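Local coordinates for serine-rich Repeat Adhesion Glycoprotein (Srr1) (PDB 4MBO), which is a surface adhesion glycoprotein that binds fibrinogen, probably helping the bacterium attach to its host, at residues Y201-S204 with G205-N208; I271-T275 with N276-S280. All blocks are in the same frame, centred on the assembly; numbering follows the deposited sequence. Where two conformers were deposited one is given.

Contact 1: residues Y201-S204 with G205-N208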
# COMPACT_ATOMS: atom_id res chain seq x y z
N TYR A 201 -0.31 -3.55 29.48
CA TYR A 201 -0.39 -3.19 30.87
C TYR A 201 0.64 -2.19 31.32
O TYR A 201 1.81 -2.28 30.93
CB TYR A 201 -0.19 -4.50 31.65
CG TYR A 201 0.06 -4.44 33.15
CD1 TYR A 201 -1.00 -4.22 34.04
CD2 TYR A 201 1.32 -4.72 33.69
CE1 TYR A 201 -0.81 -4.22 35.40
CE2 TYR A 201 1.51 -4.73 35.07
CZ TYR A 201 0.45 -4.48 35.91
OH TYR A 201 0.64 -4.50 37.28
N PHE A 202 0.20 -1.28 32.18
CA PHE A 202 1.06 -0.38 32.93
C PHE A 202 0.71 -0.63 34.40
O PHE A 202 -0.45 -0.51 34.79
CB PHE A 202 0.79 1.12 32.70
CG PHE A 202 1.30 1.68 31.41
CD1 PHE A 202 2.25 1.03 30.63
CD2 PHE A 202 0.91 2.96 31.02
CE1 PHE A 202 2.73 1.60 29.47
CE2 PHE A 202 1.43 3.56 29.88
CZ PHE A 202 2.33 2.87 29.09
N ALA A 203 1.71 -0.96 35.20
CA ALA A 203 1.51 -1.20 36.63
C ALA A 203 1.04 0.04 37.37
O ALA A 203 1.22 1.17 36.87
CB ALA A 203 2.81 -1.70 37.26
N SER A 204 0.42 -0.16 38.53
CA SER A 204 -0.03 0.94 39.40
C SER A 204 1.10 1.95 39.57
O SER A 204 2.25 1.58 39.79
CB SER A 204 -0.43 0.41 40.77
OG SER A 204 -1.44 -0.55 40.66
N GLY A 205 0.76 3.24 39.45
CA GLY A 205 1.73 4.33 39.56
C GLY A 205 2.24 4.86 38.24
O GLY A 205 2.84 5.95 38.17
N LEU A 206 2.00 4.10 37.16
CA LEU A 206 2.45 4.50 35.83
C LEU A 206 1.36 5.12 34.96
O LEU A 206 1.61 5.50 33.82
CB LEU A 206 3.08 3.31 35.11
CG LEU A 206 4.47 2.90 35.57
CD1 LEU A 206 4.47 2.41 37.01
CD2 LEU A 206 5.01 1.83 34.64
N GLY A 207 0.15 5.23 35.49
CA GLY A 207 -0.95 5.85 34.76
C GLY A 207 -1.62 5.01 33.68
O GLY A 207 -1.45 3.77 33.60
N ASN A 208 -2.47 5.67 32.89
CA ASN A 208 -3.18 4.98 31.83
C ASN A 208 -2.29 4.73 30.61
O ASN A 208 -1.26 5.40 30.42
CB ASN A 208 -4.37 5.81 31.33
CG ASN A 208 -5.55 5.84 32.28
OD1 ASN A 208 -5.59 5.12 33.27
ND2 ASN A 208 -6.54 6.64 31.93
O HOH W 1 -1.29 2.30 35.99
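The carbonyl oxygen of A203 is gripped twice: by the backbone N of L206, which donates to it at 3.0 Å, and by a water hydrogen-bonded 2.9 Å from A203 O. The L206 bond is moderately bent, with an N-H...O angle of 152°, and its donor lies 19° off the carbonyl plane. It closes a four-residue turn, A203 to L206, whose two central residues are S204 and G205. At G205 the backbone takes a positive phi, where a beta carbon would collide with the carbonyl oxygen of S204, so the absence of a side chain fits the bend. The same water is hydrogen-bonded to G207 O, 2.8 Å away, and thus ties the turn to the residue that follows it.

At the base of the turn, F202 and L206 meet through their first side-chain carbons, CB to CB at 4.0 Å. L206 has its CG anti to its own carbonyl carbon (chi1 -74°), and from there CD1 reaches back along the turn to pass A203 O at 3.5 Å. The F202 ring lies against the returning main chain: G207 O meets it at the edge, in the ring plane, and N208 O comes within 3.3 Å of F202 CE2, also near that plane, a placement consistent with weak attraction between carbonyl oxygens and the C-H rim. Beyond the loop, V169 and T171 touch F202, Y308 meets its ring edge-to-face, and the Y308 hydroxyl is hydrogen-bonded to L206 O.

The A203 O to L206 N bond and the backbone angles of S204 and G205 define a type II beta turn with glycine at its third position, here within the connection from strand 186-202 to strand 210-215 of the adhesin domain.

Contact 2: residues I271-T275 with N276-S280; sequences IDWKT and NSISS
T275 and N276 sit at the bend of this local contact, with I278 packing beneath, and T275 sets the pattern by turning its hydroxyl forward along the chain. OG1 donates to the carbonyl oxygen of S277, two residues on, at 3.0 Å. In this side-chain-to-backbone bond the hydroxyl comes from the side of the carbonyl, at a C=O...OG1 angle of 121°. The torsion that allows it is chi1 of -177°, which sets OG1 opposite the backbone N and leaves the methyl CG2 between N and the carbonyl carbon. From that position CG2 packs on CG1 of I278, 4.0 Å away.

A water bridges the hydroxyl to the next side chain: it donates to T275 OG1 and to N276 OD1, each at 3.2 Å. The other end of the N276 amide is engaged elsewhere, since ND2 is hydrogen-bonded to F202 O. On the buried side, CD1 of I278 extends back to CB of W273 at 4.2 Å, while NE1 of W273 is bonded to the hydroxyl of T211. Just upstream, D272 OD1 accepts from the backbone N of K274, forming an Asx turn.

The connection leads into the short strand 277-278, which pairs antiparallel with strand 186-202; on its inner side, I278 touches M200 of that strand and Y284 of strand 283-290, whose ring also stacks with W273.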
# COMPACT_ATOMS: atom_id res chain seq x y z
N ILE A 271 -4.37 10.24 22.43
CA ILE A 271 -5.54 9.43 22.75
C ILE A 271 -5.34 8.73 24.08
O ILE A 271 -4.43 7.93 24.21
CB ILE A 271 -5.78 8.34 21.69
CG1 ILE A 271 -6.00 9.00 20.33
CG2 ILE A 271 -7.00 7.51 22.06
CD1 ILE A 271 -5.80 8.05 19.14
N ASP A 272 -6.21 9.02 25.05
CA ASP A 272 -6.22 8.36 26.37
C ASP A 272 -7.11 7.11 26.23
O ASP A 272 -8.29 7.23 25.90
CB ASP A 272 -6.85 9.32 27.37
CG ASP A 272 -6.89 8.80 28.80
OD1 ASP A 272 -6.57 7.62 29.09
OD2 ASP A 272 -7.33 9.64 29.66
N TRP A 273 -6.53 5.93 26.44
CA TRP A 273 -7.31 4.69 26.36
C TRP A 273 -8.18 4.44 27.59
O TRP A 273 -8.93 3.47 27.63
CB TRP A 273 -6.43 3.50 26.02
CG TRP A 273 -5.80 3.64 24.67
CD1 TRP A 273 -4.46 3.77 24.42
CD2 TRP A 273 -6.46 3.64 23.39
NE1 TRP A 273 -4.25 3.83 23.06
CE2 TRP A 273 -5.46 3.82 22.41
CE3 TRP A 273 -7.79 3.56 22.98
CZ2 TRP A 273 -5.75 3.88 21.05
CZ3 TRP A 273 -8.08 3.64 21.60
CH2 TRP A 273 -7.06 3.79 20.67
N LYS A 274 -8.04 5.30 28.58
CA LYS A 274 -8.94 5.30 29.77
C LYS A 274 -8.83 4.07 30.63
O LYS A 274 -9.78 3.72 31.38
CB LYS A 274 -10.39 5.48 29.36
CG LYS A 274 -10.68 6.66 28.46
CD LYS A 274 -12.17 6.77 28.24
CE LYS A 274 -12.53 7.68 27.09
NZ LYS A 274 -11.99 9.07 27.19
N THR A 275 -7.67 3.43 30.57
CA THR A 275 -7.36 2.23 31.35
C THR A 275 -5.90 1.99 31.37
O THR A 275 -5.17 2.51 30.52
CB THR A 275 -8.06 0.96 30.77
OG1 THR A 275 -7.78 -0.18 31.61
CG2 THR A 275 -7.60 0.70 29.34
N ASN A 276 -5.42 1.26 32.40
CA ASN A 276 -4.04 0.85 32.42
C ASN A 276 -3.85 -0.60 31.88
O ASN A 276 -2.74 -1.12 31.87
CB ASN A 276 -3.48 0.94 33.84
CG ASN A 276 -4.07 -0.09 34.75
OD1 ASN A 276 -5.28 -0.31 34.74
ND2 ASN A 276 -3.23 -0.78 35.51
N SER A 277 -4.94 -1.20 31.40
CA SER A 277 -4.91 -2.57 30.91
C SER A 277 -5.81 -2.76 29.71
O SER A 277 -6.97 -2.33 29.72
CB SER A 277 -5.36 -3.52 32.03
OG SER A 277 -5.29 -4.88 31.64
N ILE A 278 -5.27 -3.38 28.67
CA ILE A 278 -6.03 -3.72 27.48
C ILE A 278 -5.82 -5.23 27.33
O ILE A 278 -4.69 -5.73 27.36
CB ILE A 278 -5.56 -2.93 26.25
CG1 ILE A 278 -5.99 -1.45 26.41
CG2 ILE A 278 -6.14 -3.53 24.97
CD1 ILE A 278 -5.46 -0.50 25.37
N SER A 279 -6.92 -5.96 27.19
CA SER A 279 -6.82 -7.41 27.12
C SER A 279 -6.26 -7.91 25.80
O SER A 279 -6.25 -7.21 24.78
CB SER A 279 -8.16 -8.08 27.42
OG SER A 279 -9.10 -7.84 26.40
N SER A 280 -5.85 -9.17 25.81
CA SER A 280 -5.24 -9.79 24.63
C SER A 280 -6.16 -9.81 23.43
O SER A 280 -5.67 -9.80 22.31
CB SER A 280 -4.75 -11.20 24.94
OG SER A 280 -5.82 -12.01 25.35
O HOH W 2 -8.08 1.18 34.48

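Contact 1 comes first along the chain and contact 2 some sixty residues later, yet their centres lie only about 10 Å apart, both in the C-terminal adhesin part. Each occupies a connection between the same two sheets, crossed in opposite senses: residues 201-208 pass from strand 186-202 towards strand 210-215, residues 271-280 from strand 269-272 to strand 277-278. Strands 186-202 and 277-278 are neighbours in one sheet, 269-272 and 210-215 in the other. Besides the N276 amide bond to the F202 backbone, a probable side-chain hydrogen bond, N208 ND2 to D272 OD1, joins the connections, so distant sequence segments form one linked end of the domain.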